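Local coordinates for uncharacterized protein (Mycobacterium tuberculosis, PDB 4Q6U) that is of unknown function but, with one GAF-like and two PAS-like domains in a row, probably serves as a sensor protein, at residues B[143-157]-B[253-267]. Sequence-based numbering, arbitrary orientation.
Sequences AFAEDLPARELNPNE and LLKWLDQPCSFYDWR
In the middle PAS-like domain the loop leading into helix 157-165 passes strand 253-256, an outermost strand of the C-terminal PAS-like sheet, its backbone close at Ala145 and at Ala150-Arg151; a single direct backbone bond joins them, Arg151 N to Trp256 O at 2.9 Å, while waters link Phe144 N to Leu253 O and Ala145 O to Trp256 N. Lys255 runs extended to CE and then bends (chi4 82°), with Leu153 CD2 against CE. Its NZ bonds Pro149 O and Glu152 O, each at 2.9 Å, and makes a salt bridge to the syn side of Glu157 OE2, whose 2.5 Å length is doubtful as an exact value. Asn154 N bonds Glu157 OE1, helping to hold that carboxylate in place. The Arg151 chain, bent at chi2 and chi3 (68° and 56°), brings its guanidinium edge to Leu257 O: NE donates in the carbonyl plane (2.8 Å), and NH2 reaches the anti side of Asp258 OD1, which Arg243 also pairs with. At the other end Glu146 lays CG against Trp266 CZ3 (3.5 Å), and Arg267 NE meets Glu146 OE2 from above the carboxylate plane. Ala145 CB packs on Leu253 and Trp256 CD1. Three salt bridges spaced along a seam of small apolar contacts and bridging waters probably fix how the two PAS-like domains sit together.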
loop_
_atom_site.group_PDB
_atom_site.type_symbol
_atom_site.label_atom_id
_atom_site.label_comp_id
_atom_site.label_asym_id
_atom_site.label_seq_id
_atom_site.Cartn_x
_atom_site.Cartn_y
_atom_site.Cartn_z
ATOM N N ALA B 143 19.650 13.933 -10.743
ATOM C CA ALA B 143 18.907 12.733 -11.093
ATOM C C ALA B 143 17.571 12.781 -10.372
ATOM O O ALA B 143 17.472 13.343 -9.271
ATOM C CB ALA B 143 19.682 11.475 -10.718
ATOM N N PHE B 144 16.544 12.212 -10.994
ATOM C CA PHE B 144 15.240 12.101 -10.341
ATOM C C PHE B 144 15.401 11.409 -8.987
ATOM O O PHE B 144 14.721 11.750 -8.024
ATOM C CB PHE B 144 14.240 11.328 -11.214
ATOM C CG PHE B 144 13.911 11.998 -12.523
ATOM C CD1 PHE B 144 14.149 13.350 -12.721
ATOM C CD2 PHE B 144 13.363 11.262 -13.566
ATOM C CE1 PHE B 144 13.845 13.966 -13.931
ATOM C CE2 PHE B 144 13.049 11.865 -14.777
ATOM C CZ PHE B 144 13.288 13.224 -14.963
ATOM N N ALA B 145 16.327 10.458 -8.900
ATOM C CA ALA B 145 16.511 9.710 -7.653
ATOM C C ALA B 145 17.114 10.574 -6.531
ATOM O O ALA B 145 17.190 10.133 -5.382
ATOM C CB ALA B 145 17.394 8.448 -7.903
ATOM N N GLU B 146 17.527 11.805 -6.851
ATOM C CA GLU B 146 18.006 12.735 -5.824
ATOM C C GLU B 146 16.853 13.556 -5.224
ATOM O O GLU B 146 17.000 14.174 -4.166
ATOM C CB GLU B 146 19.087 13.681 -6.397
ATOM C CG GLU B 146 20.348 12.945 -6.888
ATOM C CD GLU B 146 21.432 13.873 -7.427
ATOM O OE1 GLU B 146 21.522 14.013 -8.665
ATOM O OE2 GLU B 146 22.211 14.439 -6.625
ATOM N N ASP B 147 15.713 13.571 -5.910
ATOM C CA ASP B 147 14.536 14.295 -5.431
ATOM C C ASP B 147 13.558 13.349 -4.717
ATOM O O ASP B 147 12.773 13.772 -3.882
ATOM C CB ASP B 147 13.839 15.006 -6.594
ATOM C CG ASP B 147 14.563 16.275 -7.019
ATOM O OD1 ASP B 147 15.679 16.518 -6.505
ATOM O OD2 ASP B 147 14.005 17.025 -7.853
ATOM N N LEU B 148 13.605 12.072 -5.063
ATOM C CA LEU B 148 12.787 11.073 -4.380
ATOM C C LEU B 148 13.597 10.475 -3.237
ATOM O O LEU B 148 14.818 10.368 -3.332
ATOM C CB LEU B 148 12.341 9.993 -5.362
ATOM C CG LEU B 148 11.456 10.491 -6.507
ATOM C CD1 LEU B 148 11.168 9.366 -7.488
ATOM C CD2 LEU B 148 10.155 11.076 -5.968
ATOM N N PRO B 149 12.933 10.102 -2.133
ATOM C CA PRO B 149 13.716 9.492 -1.061
ATOM C C PRO B 149 14.309 8.166 -1.514
ATOM O O PRO B 149 13.802 7.571 -2.468
ATOM C CB PRO B 149 12.686 9.270 0.048
ATOM C CG PRO B 149 11.612 10.250 -0.239
ATOM C CD PRO B 149 11.542 10.373 -1.723
ATOM N N ALA B 150 15.381 7.731 -0.864
ATOM C CA ALA B 150 15.851 6.365 -1.037
ATOM C C ALA B 150 15.023 5.493 -0.107
ATOM O O ALA B 150 14.663 5.937 0.983
ATOM C CB ALA B 150 17.330 6.245 -0.727
ATOM N N ARG B 151 14.692 4.287 -0.570
ATOM C CA ARG B 151 14.045 3.244 0.247
ATOM C C ARG B 151 12.595 3.564 0.626
ATOM O O ARG B 151 11.684 2.806 0.274
ATOM C CB ARG B 151 14.891 2.971 1.509
ATOM C CG ARG B 151 14.234 2.120 2.604
ATOM C CD ARG B 151 14.018 0.661 2.204
ATOM N NE ARG B 151 15.232 -0.041 1.778
ATOM C CZ ARG B 151 16.016 -0.754 2.583
ATOM N NH1 ARG B 151 15.740 -0.851 3.874
ATOM N NH2 ARG B 151 17.090 -1.368 2.095
ATOM N N GLU B 152 12.368 4.677 1.327
ATOM C CA GLU B 152 11.021 5.025 1.794
ATOM C C GLU B 152 10.057 5.358 0.652
ATOM O O GLU B 152 10.416 6.054 -0.292
ATOM C CB GLU B 152 11.084 6.212 2.761
ATOM C CG GLU B 152 12.172 6.091 3.812
ATOM C CD GLU B 152 11.876 5.018 4.836
ATOM O OE1 GLU B 152 10.689 4.835 5.182
ATOM O OE2 GLU B 152 12.831 4.355 5.292
ATOM N N LEU B 153 8.819 4.896 0.778
ATOM C CA LEU B 153 7.794 5.083 -0.245
ATOM C C LEU B 153 6.718 6.064 0.221
ATOM O O LEU B 153 6.423 6.150 1.406
ATOM C CB LEU B 153 7.142 3.737 -0.596
ATOM C CG LEU B 153 8.115 2.620 -0.994
ATOM C CD1 LEU B 153 7.320 1.353 -1.322
ATOM C CD2 LEU B 153 8.960 3.033 -2.161
ATOM N N ASN B 154 6.109 6.773 -0.717
ATOM C CA ASN B 154 5.082 7.747 -0.362
ATOM C C ASN B 154 3.833 7.579 -1.205
ATOM O O ASN B 154 3.884 6.901 -2.234
ATOM C CB ASN B 154 5.641 9.167 -0.514
ATOM C CG ASN B 154 6.231 9.687 0.771
ATOM O OD1 ASN B 154 5.512 9.915 1.744
ATOM N ND2 ASN B 154 7.541 9.878 0.787
ATOM N N PRO B 155 2.700 8.173 -0.762
ATOM C CA PRO B 155 1.441 8.083 -1.507
ATOM C C PRO B 155 1.565 8.538 -2.948
ATOM O O PRO B 155 2.130 9.606 -3.214
ATOM C CB PRO B 155 0.506 9.025 -0.736
ATOM C CG PRO B 155 1.009 8.995 0.642
ATOM C CD PRO B 155 2.500 8.805 0.557
ATOM N N ASN B 156 1.006 7.746 -3.857
ATOM C CA ASN B 156 0.999 8.064 -5.282
ATOM C C ASN B 156 2.382 8.191 -5.907
ATOM O O ASN B 156 2.527 8.774 -6.982
ATOM C CB ASN B 156 0.197 9.352 -5.530
ATOM C CG ASN B 156 -1.292 9.147 -5.332
ATOM O OD1 ASN B 156 -1.867 9.563 -4.322
ATOM N ND2 ASN B 156 -1.921 8.468 -6.285
ATOM N N GLU B 157 3.397 7.623 -5.264
ATOM C CA GLU B 157 4.733 7.611 -5.858
ATOM C C GLU B 157 4.727 6.812 -7.172
ATOM O O GLU B 157 5.510 7.087 -8.079
ATOM C CB GLU B 157 5.772 7.040 -4.881
ATOM C CG GLU B 157 7.231 7.182 -5.379
ATOM C CD GLU B 157 8.245 7.225 -4.245
ATOM O OE1 GLU B 157 7.862 6.979 -3.085
ATOM O OE2 GLU B 157 9.432 7.509 -4.509
ATOM N N LEU B 253 17.870 7.112 -14.299
ATOM C CA LEU B 253 17.690 6.638 -12.929
ATOM C C LEU B 253 16.500 7.347 -12.275
ATOM O O LEU B 253 16.423 8.584 -12.284
ATOM C CB LEU B 253 18.968 6.868 -12.128
ATOM C CG LEU B 253 19.000 6.410 -10.676
ATOM C CD1 LEU B 253 18.871 4.896 -10.568
ATOM C CD2 LEU B 253 20.292 6.892 -10.035
ATOM N N LEU B 254 15.572 6.568 -11.719
ATOM C CA LEU B 254 14.342 7.138 -11.152
ATOM C C LEU B 254 14.336 7.184 -9.629
ATOM O O LEU B 254 13.995 8.210 -9.033
ATOM C CB LEU B 254 13.122 6.346 -11.619
ATOM C CG LEU B 254 12.936 6.142 -13.120
ATOM C CD1 LEU B 254 11.775 5.197 -13.361
ATOM C CD2 LEU B 254 12.718 7.475 -13.850
ATOM N N LYS B 255 14.698 6.070 -8.998
ATOM C CA LYS B 255 14.590 5.959 -7.549
ATOM C C LYS B 255 15.515 4.899 -6.978
ATOM O O LYS B 255 15.639 3.818 -7.547
ATOM C CB LYS B 255 13.151 5.625 -7.140
ATOM C CG LYS B 255 12.967 5.596 -5.625
ATOM C CD LYS B 255 11.576 5.211 -5.233
ATOM C CE LYS B 255 11.450 5.157 -3.727
ATOM N NZ LYS B 255 11.229 6.492 -3.091
ATOM N N TRP B 256 16.148 5.205 -5.851
ATOM C CA TRP B 256 16.904 4.201 -5.101
ATOM C C TRP B 256 15.972 3.484 -4.133
ATOM O O TRP B 256 15.209 4.131 -3.424
ATOM C CB TRP B 256 18.056 4.834 -4.326
ATOM C CG TRP B 256 19.164 5.319 -5.210
ATOM C CD1 TRP B 256 19.460 6.613 -5.515
ATOM C CD2 TRP B 256 20.113 4.510 -5.911
ATOM N NE1 TRP B 256 20.548 6.664 -6.364
ATOM C CE2 TRP B 256 20.959 5.381 -6.629
ATOM C CE3 TRP B 256 20.324 3.126 -6.005
ATOM C CZ2 TRP B 256 22.004 4.923 -7.421
ATOM C CZ3 TRP B 256 21.367 2.669 -6.798
ATOM C CH2 TRP B 256 22.193 3.565 -7.496
ATOM N N LEU B 257 16.040 2.154 -4.107
ATOM C CA LEU B 257 15.192 1.347 -3.219
ATOM C C LEU B 257 15.981 0.933 -1.983
ATOM O O LEU B 257 15.427 0.650 -0.931
ATOM C CB LEU B 257 14.657 0.125 -3.958
ATOM C CG LEU B 257 13.707 0.438 -5.112
ATOM C CD1 LEU B 257 13.260 -0.843 -5.782
ATOM C CD2 LEU B 257 12.501 1.244 -4.631
ATOM N N ASP B 258 17.295 0.885 -2.139
ATOM C CA ASP B 258 18.215 0.777 -1.022
ATOM C C ASP B 258 18.999 2.077 -0.989
ATOM O O ASP B 258 18.583 3.053 -1.601
ATOM C CB ASP B 258 19.136 -0.427 -1.198
ATOM C CG ASP B 258 18.364 -1.703 -1.413
ATOM O OD1 ASP B 258 17.446 -1.964 -0.609
ATOM O OD2 ASP B 258 18.653 -2.432 -2.387
ATOM N N GLN B 259 20.126 2.103 -0.293
ATOM C CA GLN B 259 20.968 3.293 -0.331
ATOM C C GLN B 259 21.711 3.360 -1.667
ATOM O O GLN B 259 21.971 2.333 -2.291
ATOM C CB GLN B 259 21.956 3.306 0.840
ATOM C CG GLN B 259 21.300 3.531 2.195
ATOM C CD GLN B 259 20.224 4.612 2.165
ATOM O OE1 GLN B 259 20.496 5.764 1.833
ATOM N NE2 GLN B 259 18.990 4.237 2.512
ATOM N N PRO B 260 22.055 4.576 -2.119
ATOM C CA PRO B 260 22.756 4.692 -3.405
ATOM C C PRO B 260 24.072 3.939 -3.410
ATOM O O PRO B 260 24.712 3.801 -2.367
ATOM C CB PRO B 260 22.997 6.195 -3.546
ATOM C CG PRO B 260 21.967 6.829 -2.672
ATOM C CD PRO B 260 21.745 5.887 -1.527
ATOM N N CYS B 261 24.464 3.429 -4.572
ATOM C CA CYS B 261 25.734 2.739 -4.671
ATOM C C CYS B 261 26.805 3.736 -5.067
ATOM O O CYS B 261 26.563 4.667 -5.835
ATOM C CB CYS B 261 25.672 1.580 -5.670
ATOM S SG CYS B 261 25.900 2.045 -7.385
ATOM N N SER B 262 27.988 3.548 -4.508
ATOM C CA SER B 262 29.118 4.397 -4.822
ATOM C C SER B 262 30.027 3.729 -5.853
ATOM O O SER B 262 31.109 4.231 -6.133
ATOM C CB SER B 262 29.898 4.735 -3.548
ATOM O OG SER B 262 30.181 3.567 -2.798
ATOM N N PHE B 263 29.573 2.612 -6.428
ATOM C CA PHE B 263 30.368 1.889 -7.432
ATOM C C PHE B 263 30.633 2.766 -8.639
ATOM O O PHE B 263 31.696 2.685 -9.244
ATOM C CB PHE B 263 29.681 0.610 -7.935
ATOM C CG PHE B 263 29.115 -0.255 -6.864
ATOM C CD1 PHE B 263 29.712 -0.342 -5.621
ATOM C CD2 PHE B 263 27.967 -0.990 -7.111
ATOM C CE1 PHE B 263 29.163 -1.143 -4.635
ATOM C CE2 PHE B 263 27.417 -1.785 -6.138
ATOM C CZ PHE B 263 28.015 -1.867 -4.895
ATOM N N TYR B 264 29.651 3.582 -9.012
ATOM C CA TYR B 264 29.799 4.405 -10.207
ATOM C C TYR B 264 29.180 5.796 -9.998
ATOM O O TYR B 264 28.441 6.019 -9.045
ATOM C CB TYR B 264 29.181 3.690 -11.417
ATOM C CG TYR B 264 27.659 3.743 -11.498
ATOM C CD1 TYR B 264 26.865 2.910 -10.722
ATOM C CD2 TYR B 264 27.026 4.608 -12.375
ATOM C CE1 TYR B 264 25.482 2.961 -10.812
ATOM C CE2 TYR B 264 25.646 4.666 -12.469
ATOM C CZ TYR B 264 24.881 3.842 -11.693
ATOM O OH TYR B 264 23.512 3.908 -11.799
ATOM N N ASP B 265 29.506 6.732 -10.883
ATOM C CA ASP B 265 29.087 8.120 -10.706
ATOM C C ASP B 265 27.733 8.360 -11.357
ATOM O O ASP B 265 27.650 8.957 -12.435
ATOM C CB ASP B 265 30.143 9.077 -11.285
ATOM C CG ASP B 265 30.025 10.491 -10.726
ATOM O OD1 ASP B 265 28.959 10.844 -10.177
ATOM O OD2 ASP B 265 30.998 11.260 -10.846
ATOM N N TRP B 266 26.675 7.895 -10.691
ATOM C CA TRP B 266 25.312 8.081 -11.168
ATOM C C TRP B 266 24.879 9.548 -11.087
ATOM O O TRP B 266 24.028 9.984 -11.859
ATOM C CB TRP B 266 24.328 7.191 -10.372
ATOM C CG TRP B 266 24.369 7.420 -8.891
ATOM C CD1 TRP B 266 25.244 6.869 -7.995
ATOM C CD2 TRP B 266 23.498 8.265 -8.131
ATOM N NE1 TRP B 266 24.975 7.327 -6.726
ATOM C CE2 TRP B 266 23.905 8.177 -6.781
ATOM C CE3 TRP B 266 22.411 9.083 -8.460
ATOM C CZ2 TRP B 266 23.264 8.889 -5.760
ATOM C CZ3 TRP B 266 21.769 9.781 -7.439
ATOM C CH2 TRP B 266 22.206 9.682 -6.110
ATOM N N ARG B 267 25.469 10.309 -10.168
ATOM C CA ARG B 267 25.074 11.716 -10.005
ATOM C C ARG B 267 25.595 12.596 -11.144
ATOM O O ARG B 267 24.843 13.378 -11.728
ATOM C CB ARG B 267 25.553 12.252 -8.652
ATOM C CG ARG B 267 24.720 11.723 -7.476
ATOM C CD ARG B 267 25.119 12.340 -6.139
ATOM N NE ARG B 267 24.986 13.794 -6.144
ATOM C CZ ARG B 267 26.015 14.633 -6.080
ATOM N NH1 ARG B 267 27.247 14.160 -5.986
ATOM N NH2 ARG B 267 25.812 15.940 -6.103
HETATM O O HOH W 1 17.314 11.035 -13.380
HETATM O O HOH W 2 15.751 7.834 -4.639
HETATM O O HOH W 3 23.664 14.997 -9.875
HETATM O O HOH W 4 23.304 16.785 -6.805
#